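Local coordinates for A rubisco-like protein (Burkholderia fungorum, PDB 3NWR) that is probably a lyase of the rubisco-like family, built like the large chain of ribulose bisphosphate carboxylase and carrying a carboxylated lysine, at residues Leu174-Thr179 / Ala204-Ala209; Glu16-Ile21 / Ser131-Ala136. All blocks are in the same frame, centred on the assembly; numbering follows the deposited sequence.

Interaction 1: Leu174-Thr179 / Ala204-Ala209; sequences LSAAET and AHAPLA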
ATOM      1  N   LEU A 174      17.201   7.363  20.732  1.00 18.90           N
ATOM      2  CA  LEU A 174      17.329   8.405  21.746  1.00 18.62           C
ATOM      3  C   LEU A 174      16.174   8.352  22.729  1.00 17.48           C
ATOM      4  O   LEU A 174      15.053   7.979  22.382  1.00 19.51           O
ATOM      5  CB  LEU A 174      17.361   9.797  21.113  1.00 16.89           C
ATOM      6  CG  LEU A 174      18.506  10.152  20.164  1.00 17.07           C
ATOM      7  CD1 LEU A 174      18.312  11.563  19.636  1.00 20.39           C
ATOM      8  CD2 LEU A 174      19.860  10.018  20.853  1.00 20.99           C
ATOM      9  N   SER A 175      16.443   8.743  23.969  1.00 19.12           N
ATOM     10  CA  SER A 175      15.370   8.909  24.940  1.00 20.78           C
ATOM     11  C   SER A 175      14.584  10.179  24.622  1.00 17.35           C
ATOM     12  O   SER A 175      15.002  10.988  23.786  1.00 17.18           O
ATOM     13  CB  SER A 175      15.956   9.023  26.345  1.00 19.12           C
ATOM     14  OG  SER A 175      16.637  10.255  26.488  1.00 20.28           O
ATOM     15  N   ALA A 176      13.458  10.375  25.303  1.00 17.68           N
ATOM     16  CA  ALA A 176      12.684  11.592  25.108  1.00 18.20           C
ATOM     17  C   ALA A 176      13.522  12.814  25.464  1.00 20.70           C
ATOM     18  O   ALA A 176      13.526  13.799  24.737  1.00 19.00           O
ATOM     19  CB  ALA A 176      11.391  11.562  25.921  1.00 20.79           C
ATOM     20  N   ALA A 177      14.241  12.741  26.583  1.00 20.54           N
ATOM     21  CA  ALA A 177      15.090  13.848  27.013  1.00 21.98           C
ATOM     22  C   ALA A 177      16.205  14.120  26.013  1.00 18.62           C
ATOM     23  O   ALA A 177      16.499  15.275  25.704  1.00 22.28           O
ATOM     24  CB  ALA A 177      15.677  13.566  28.406  1.00 21.72           C
ATOM     25  N   GLU A 178      16.830  13.060  25.515  1.00 19.10           N
ATOM     26  CA  GLU A 178      17.908  13.219  24.546  1.00 20.66           C
ATOM     27  C   GLU A 178      17.384  13.837  23.250  1.00 19.26           C
ATOM     28  O   GLU A 178      18.046  14.671  22.632  1.00 18.29           O
ATOM     29  CB  GLU A 178      18.596  11.882  24.272  1.00 20.94           C
ATOM     30  CG  GLU A 178      19.459  11.379  25.430  1.00 23.82           C
ATOM     31  CD  GLU A 178      19.941   9.955  25.229  1.00 30.96           C
ATOM     32  OE1 GLU A 178      19.252   9.178  24.538  1.00 23.38           O
ATOM     33  OE2 GLU A 178      21.008   9.604  25.775  1.00 34.34           O
ATOM     34  N   THR A 179      16.180  13.435  22.852  1.00 17.82           N
ATOM     35  CA  THR A 179      15.580  13.974  21.635  1.00 19.12           C
ATOM     36  C   THR A 179      15.314  15.466  21.795  1.00 18.44           C
ATOM     37  O   THR A 179      15.622  16.271  20.912  1.00 18.21           O
ATOM     38  CB  THR A 179      14.265  13.261  21.312  1.00 15.37           C
ATOM     39  OG1 THR A 179      14.506  11.855  21.190  1.00 17.52           O
ATOM     40  CG2 THR A 179      13.670  13.780  19.990  1.00 15.84           C
ATOM     41  N   ALA A 204       9.706   2.235  22.498  1.00 20.00           N
ATOM     42  CA  ALA A 204       9.879   2.160  23.945  1.00 20.04           C
ATOM     43  C   ALA A 204      10.937   3.162  24.430  1.00 22.65           C
ATOM     44  O   ALA A 204      10.851   3.679  25.546  1.00 20.35           O
ATOM     45  CB  ALA A 204      10.236   0.731  24.369  1.00 18.93           C
ATOM     46  N   HIS A 205      11.919   3.457  23.576  1.00 19.90           N
ATOM     47  CA  HIS A 205      13.006   4.372  23.933  1.00 18.82           C
ATOM     48  C   HIS A 205      12.524   5.791  24.228  1.00 19.52           C
ATOM     49  O   HIS A 205      13.085   6.499  25.069  1.00 20.46           O
ATOM     50  CB  HIS A 205      14.038   4.424  22.809  1.00 22.09           C
ATOM     51  CG  HIS A 205      14.546   3.078  22.399  1.00 21.01           C
ATOM     52  ND1 HIS A 205      14.461   2.606  21.106  1.00 21.77           N
ATOM     53  CD2 HIS A 205      15.142   2.099  23.120  1.00 20.74           C
ATOM     54  CE1 HIS A 205      14.994   1.399  21.046  1.00 18.59           C
ATOM     55  NE2 HIS A 205      15.405   1.064  22.257  1.00 26.57           N
ATOM     56  N   ALA A 206      11.494   6.207  23.507  1.00 19.98           N
ATOM     57  CA  ALA A 206      10.995   7.568  23.598  1.00 18.81           C
ATOM     58  C   ALA A 206       9.550   7.575  23.134  1.00 18.71           C
ATOM     59  O   ALA A 206       9.251   8.022  22.028  1.00 18.24           O
ATOM     60  CB  ALA A 206      11.837   8.506  22.740  1.00 15.64           C
ATOM     61  N   PRO A 207       8.645   7.066  23.979  1.00 17.16           N
ATOM     62  CA  PRO A 207       7.236   6.958  23.606  1.00 17.21           C
ATOM     63  C   PRO A 207       6.697   8.300  23.147  1.00 18.37           C
ATOM     64  O   PRO A 207       7.098   9.354  23.643  1.00 18.52           O
ATOM     65  CB  PRO A 207       6.558   6.518  24.908  1.00 19.56           C
ATOM     66  CG  PRO A 207       7.641   5.801  25.652  1.00 22.52           C
ATOM     67  CD  PRO A 207       8.895   6.570  25.344  1.00 20.83           C
ATOM     68  N   LEU A 208       5.786   8.235  22.189  1.00 18.65           N
ATOM     69  CA  LEU A 208       5.222   9.414  21.565  1.00 20.20           C
ATOM     70  C   LEU A 208       4.832  10.473  22.589  1.00 20.35           C
ATOM     71  O   LEU A 208       5.219  11.639  22.464  1.00 23.52           O
ATOM     72  CB  LEU A 208       4.024   9.000  20.719  1.00 20.91           C
ATOM     73  CG  LEU A 208       3.363  10.008  19.781  1.00 24.99           C
ATOM     74  CD1 LEU A 208       2.502  10.997  20.558  1.00 21.32           C
ATOM     75  CD2 LEU A 208       4.403  10.707  18.922  1.00 21.88           C
ATOM     76  N   ALA A 209       4.084  10.073  23.613  1.00 20.12           N
ATOM     77  CA  ALA A 209       3.603  11.028  24.603  1.00 24.09           C
ATOM     78  C   ALA A 209       4.749  11.787  25.278  1.00 22.26           C
ATOM     79  O   ALA A 209       4.757  13.020  25.291  1.00 24.11           O
ATOM     80  CB  ALA A 209       2.726  10.339  25.634  1.00 26.47           C
TER
HETATM   81  O   HOH W   1      12.157   8.454  27.073  1.00 23.75           O

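Interaction 2: Glu16-Ile21 / Ser131-Ala136; sequences EADYLI and SLRLPA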
ATOM      1  N   GLU A  16     -10.527   9.909 -15.795  1.00 17.23           N
ATOM      2  CA  GLU A  16      -9.671   9.184 -16.715  1.00 14.70           C
ATOM      3  C   GLU A  16      -8.394   8.696 -16.040  1.00 14.39           C
ATOM      4  O   GLU A  16      -7.855   9.346 -15.143  1.00 15.86           O
ATOM      5  CB  GLU A  16      -9.344  10.036 -17.934  1.00 18.48           C
ATOM      6  CG  GLU A  16     -10.580  10.325 -18.763  1.00 21.97           C
ATOM      7  CD  GLU A  16     -10.304  11.211 -19.953  1.00 25.53           C
ATOM      8  OE1 GLU A  16      -9.123  11.550 -20.203  1.00 26.92           O
ATOM      9  OE2 GLU A  16     -11.283  11.565 -20.642  1.00 31.41           O
ATOM     10  N   ALA A  17      -7.922   7.541 -16.492  1.00 14.69           N
ATOM     11  CA  ALA A  17      -6.703   6.952 -15.967  1.00 14.79           C
ATOM     12  C   ALA A  17      -5.845   6.481 -17.131  1.00 14.92           C
ATOM     13  O   ALA A  17      -6.338   5.787 -18.019  1.00 16.20           O
ATOM     14  CB  ALA A  17      -7.044   5.786 -15.048  1.00 14.37           C
ATOM     15  N   ASP A  18      -4.570   6.858 -17.125  1.00 15.18           N
ATOM     16  CA  ASP A  18      -3.634   6.451 -18.175  1.00 14.36           C
ATOM     17  C   ASP A  18      -2.745   5.331 -17.653  1.00 15.81           C
ATOM     18  O   ASP A  18      -2.285   5.390 -16.508  1.00 14.75           O
ATOM     19  CB  ASP A  18      -2.732   7.620 -18.591  1.00 15.38           C
ATOM     20  CG  ASP A  18      -3.478   8.720 -19.329  1.00 19.93           C
ATOM     21  OD1 ASP A  18      -4.658   8.535 -19.678  1.00 17.71           O
ATOM     22  OD2 ASP A  18      -2.859   9.776 -19.566  1.00 27.93           O
ATOM     23  N   TYR A  19      -2.492   4.326 -18.492  1.00 14.87           N
ATOM     24  CA  TYR A  19      -1.625   3.202 -18.140  1.00 13.71           C
ATOM     25  C   TYR A  19      -0.588   2.938 -19.207  1.00 16.36           C
ATOM     26  O   TYR A  19      -0.776   3.285 -20.374  1.00 17.42           O
ATOM     27  CB  TYR A  19      -2.434   1.911 -17.976  1.00 14.14           C
ATOM     28  CG  TYR A  19      -3.538   2.001 -16.966  1.00 13.86           C
ATOM     29  CD1 TYR A  19      -3.361   1.524 -15.674  1.00 13.25           C
ATOM     30  CD2 TYR A  19      -4.763   2.554 -17.305  1.00 12.65           C
ATOM     31  CE1 TYR A  19      -4.387   1.605 -14.745  1.00 13.10           C
ATOM     32  CE2 TYR A  19      -5.789   2.639 -16.383  1.00 14.37           C
ATOM     33  CZ  TYR A  19      -5.588   2.174 -15.106  1.00 15.07           C
ATOM     34  OH  TYR A  19      -6.605   2.268 -14.187  1.00 15.88           O
ATOM     35  N   LEU A  20       0.510   2.316 -18.789  1.00 13.21           N
ATOM     36  CA  LEU A  20       1.422   1.653 -19.709  1.00 13.97           C
ATOM     37  C   LEU A  20       1.211   0.165 -19.512  1.00 17.98           C
ATOM     38  O   LEU A  20       1.367  -0.341 -18.398  1.00 17.04           O
ATOM     39  CB  LEU A  20       2.875   2.026 -19.386  1.00 18.09           C
ATOM     40  CG  LEU A  20       3.951   1.131 -20.010  1.00 24.21           C
ATOM     41  CD1 LEU A  20       4.012   1.338 -21.513  1.00 21.49           C
ATOM     42  CD2 LEU A  20       5.311   1.412 -19.374  1.00 28.83           C
ATOM     43  N   ILE A  21       0.838  -0.551 -20.571  1.00 15.37           N
ATOM     44  CA  ILE A  21       0.656  -1.987 -20.445  1.00 14.83           C
ATOM     45  C   ILE A  21       1.608  -2.739 -21.361  1.00 16.39           C
ATOM     46  O   ILE A  21       2.124  -2.186 -22.333  1.00 15.89           O
ATOM     47  CB  ILE A  21      -0.793  -2.431 -20.723  1.00 16.50           C
ATOM     48  CG1 ILE A  21      -1.174  -2.171 -22.186  1.00 18.15           C
ATOM     49  CG2 ILE A  21      -1.743  -1.729 -19.766  1.00 19.55           C
ATOM     50  CD1 ILE A  21      -2.472  -2.865 -22.599  1.00 21.48           C
ATOM     51  N   SER A 131      -1.171   8.106 -14.637  1.00 14.62           N
ATOM     52  CA  SER A 131      -1.759   9.386 -14.286  1.00 14.63           C
ATOM     53  C   SER A 131      -3.273   9.295 -14.171  1.00 12.99           C
ATOM     54  O   SER A 131      -3.892   8.352 -14.673  1.00 14.62           O
ATOM     55  CB  SER A 131      -1.365  10.452 -15.316  1.00 19.49           C
ATOM     56  OG  SER A 131      -1.805  10.066 -16.600  1.00 24.47           O
ATOM     57  N   LEU A 132      -3.856  10.281 -13.490  1.00 13.44           N
ATOM     58  CA  LEU A 132      -5.300  10.366 -13.292  1.00 13.24           C
ATOM     59  C   LEU A 132      -5.765  11.773 -13.617  1.00 13.45           C
ATOM     60  O   LEU A 132      -5.038  12.744 -13.389  1.00 15.21           O
ATOM     61  CB  LEU A 132      -5.669  10.069 -11.840  1.00 13.91           C
ATOM     62  CG  LEU A 132      -5.413   8.636 -11.374  1.00 13.01           C
ATOM     63  CD1 LEU A 132      -5.514   8.551  -9.851  1.00 15.64           C
ATOM     64  CD2 LEU A 132      -6.396   7.693 -12.031  1.00 15.56           C
ATOM     65  N   ARG A 133      -6.982  11.882 -14.136  1.00 14.99           N
ATOM     66  CA  ARG A 133      -7.605  13.183 -14.329  1.00 16.20           C
ATOM     67  C   ARG A 133      -9.016  13.156 -13.761  1.00 14.81           C
ATOM     68  O   ARG A 133      -9.862  12.386 -14.208  1.00 16.38           O
ATOM     69  CB  ARG A 133      -7.639  13.552 -15.811  1.00 17.95           C
ATOM     70  CG  ARG A 133      -6.279  13.915 -16.372  1.00 20.42           C
ATOM     71  CD  ARG A 133      -6.352  14.199 -17.865  1.00 23.86           C
ATOM     72  NE  ARG A 133      -6.716  13.001 -18.614  1.00 22.27           N
ATOM     73  CZ  ARG A 133      -5.867  12.014 -18.890  1.00 23.46           C
ATOM     74  NH1 ARG A 133      -4.607  12.085 -18.476  1.00 25.32           N
ATOM     75  NH2 ARG A 133      -6.275  10.953 -19.572  1.00 20.79           N
ATOM     76  N   LEU A 134      -9.251  14.000 -12.764  1.00 15.26           N
ATOM     77  CA  LEU A 134     -10.542  14.070 -12.095  1.00 15.75           C
ATOM     78  C   LEU A 134     -11.194  15.429 -12.334  1.00 16.37           C
ATOM     79  O   LEU A 134     -10.509  16.450 -12.347  1.00 18.87           O
ATOM     80  CB  LEU A 134     -10.356  13.865 -10.583  1.00 18.26           C
ATOM     81  CG  LEU A 134     -10.268  12.421 -10.052  1.00 22.67           C
ATOM     82  CD1 LEU A 134      -9.143  11.638 -10.697  1.00 21.93           C
ATOM     83  CD2 LEU A 134     -10.096  12.413  -8.536  1.00 23.46           C
ATOM     84  N   PRO A 135     -12.524  15.448 -12.507  1.00 16.08           N
ATOM     85  CA  PRO A 135     -13.228  16.734 -12.589  1.00 17.82           C
ATOM     86  C   PRO A 135     -13.155  17.456 -11.261  1.00 18.76           C
ATOM     87  O   PRO A 135     -13.127  16.816 -10.209  1.00 18.87           O
ATOM     88  CB  PRO A 135     -14.687  16.332 -12.864  1.00 21.79           C
ATOM     89  CG  PRO A 135     -14.649  14.904 -13.302  1.00 21.05           C
ATOM     90  CD  PRO A 135     -13.431  14.299 -12.654  1.00 17.59           C
ATOM     91  N   ALA A 136     -13.127  18.785 -11.306  1.00 18.17           N
ATOM     92  CA  ALA A 136     -13.097  19.588 -10.091  1.00 17.41           C
ATOM     93  C   ALA A 136     -14.258  19.275  -9.148  1.00 16.98           C
ATOM     94  O   ALA A 136     -14.082  19.221  -7.932  1.00 18.04           O
ATOM     95  CB  ALA A 136     -13.093  21.077 -10.449  1.00 19.63           C
TER

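Interaction 1: Leu174-Thr179 / Ala204-Ala209
His-205 O is approached by the CA-H of Ser-175 and by a water held on Ala-176 N. The CA-H of Ser-175 points almost straight at this oxygen, with 3.3 Å from Ser-175 CA to His-205 O. The water accepts from Ala-176 N at 2.9 Å and donates to His-205 O, so it joins the first turn of a helix to the facing loop. No direct hydrogen bond links the two segments. Ala-206 CB points at the chain opposite and sits 3.3 Å from Leu-174 O. The methyl groups of Ala-176 and Ala-206 touch more loosely, with 4.4 Å between their CB atoms.

Ser-175 and Glu-178 form a capping box at the start of helix 176-189. Ser-175 OG lies between its own backbone N and carbonyl carbon (chi1 70°), where it accepts from Glu-178 N at 3.0 Å. In return, Glu-178 OE1 takes Ser-175 N at 2.9 Å, in a nearly straight bond on the anti side of the carboxylate. Ser-175 O is gripped twice by Thr-179. The backbone N and OG1 reach it from opposite faces of the carbonyl plane, and Thr-179 OG1 is 2.8 Å from Ser-175 O. These bonds fix the turn that presents Ser-175 CA and Ala-176 N to the loop. Thr-179 packs on Arg-211 and Val-215 of helix 208-226, and His-205 packs on Asn-102 of the second subunit.

Interaction 2: Glu16-Ile21 / Ser131-Ala136
Arg-133 folds back over strand 14-23 because its chain bends at chi3 (-65°). Glu-16 and Asp-18, two apart on the strand, lie on the same face of the sheet as Arg-133; each places CG beside the backbone N, anti to the carbonyl carbon. The guanidinium meets both acids at its edge. It grips Glu-16 side-on: NH2 and NE share the single oxygen OE1, and Arg-133 NH2 lies 3.0 Å from Glu-16 OE1. That bond uses the anti lone pair, and the two planes stand 81° apart. Asp-18 is held end-on. Arg-133 NH2 is 2.9 Å from Asp-18 OD1, and Arg-133 NH1 is 3.1 Å from Asp-18 OD2. Here the planes are turned by 49°, and OD2 is met from above its carboxylate plane.

Asp-18 has further partners on strand 89-99: OD1 bonds Thr-95 OG1, and OD2 makes a salt bridge with Arg-93. Two positive groups thus meet one carboxylate, which would favour its ionised form.

The backbones carry this layout. Glu-16 pairs with Arg-133 through two hydrogen bonds, with Arg-133 N 2.9 Å from Glu-16 O. Asp-18 N donates to Ser-131 O at 3.0 Å, while the return bond is weak. Between them lies the non-hydrogen-bonded pair of Ala-17 and Leu-132. Their side chains take the opposite face, where Leu-132 CD2 rests 3.6 Å from Ala-17 CB and the leucine also packs on helix 301-309. A salt-bridge network thus lies across neighbouring antiparallel strands, in the antiparallel sheet of the rubisco large-chain N-terminal domain.

How the interactions relate
From the N terminus, the chain first lays down strand 14-23. It then runs through strands 60-70 and 89-99 before strand 126-133 returns beside the first strand. Interaction 2 closes this long loop, with 109 residues between its segments, and so joins the first and last strands of the N-terminal sheet. The chain then enters the catalytic domain, of TIM-barrel type. Interaction 1 closes a short loop there, 24 residues between segments, which contains the carboxylated Lys-195. It ties the start of helix 176-189 to the approach to helix 208-226. The two loops follow in series and neither nest nor cross. The centres of interactions 1 and 2 are 43 Å apart.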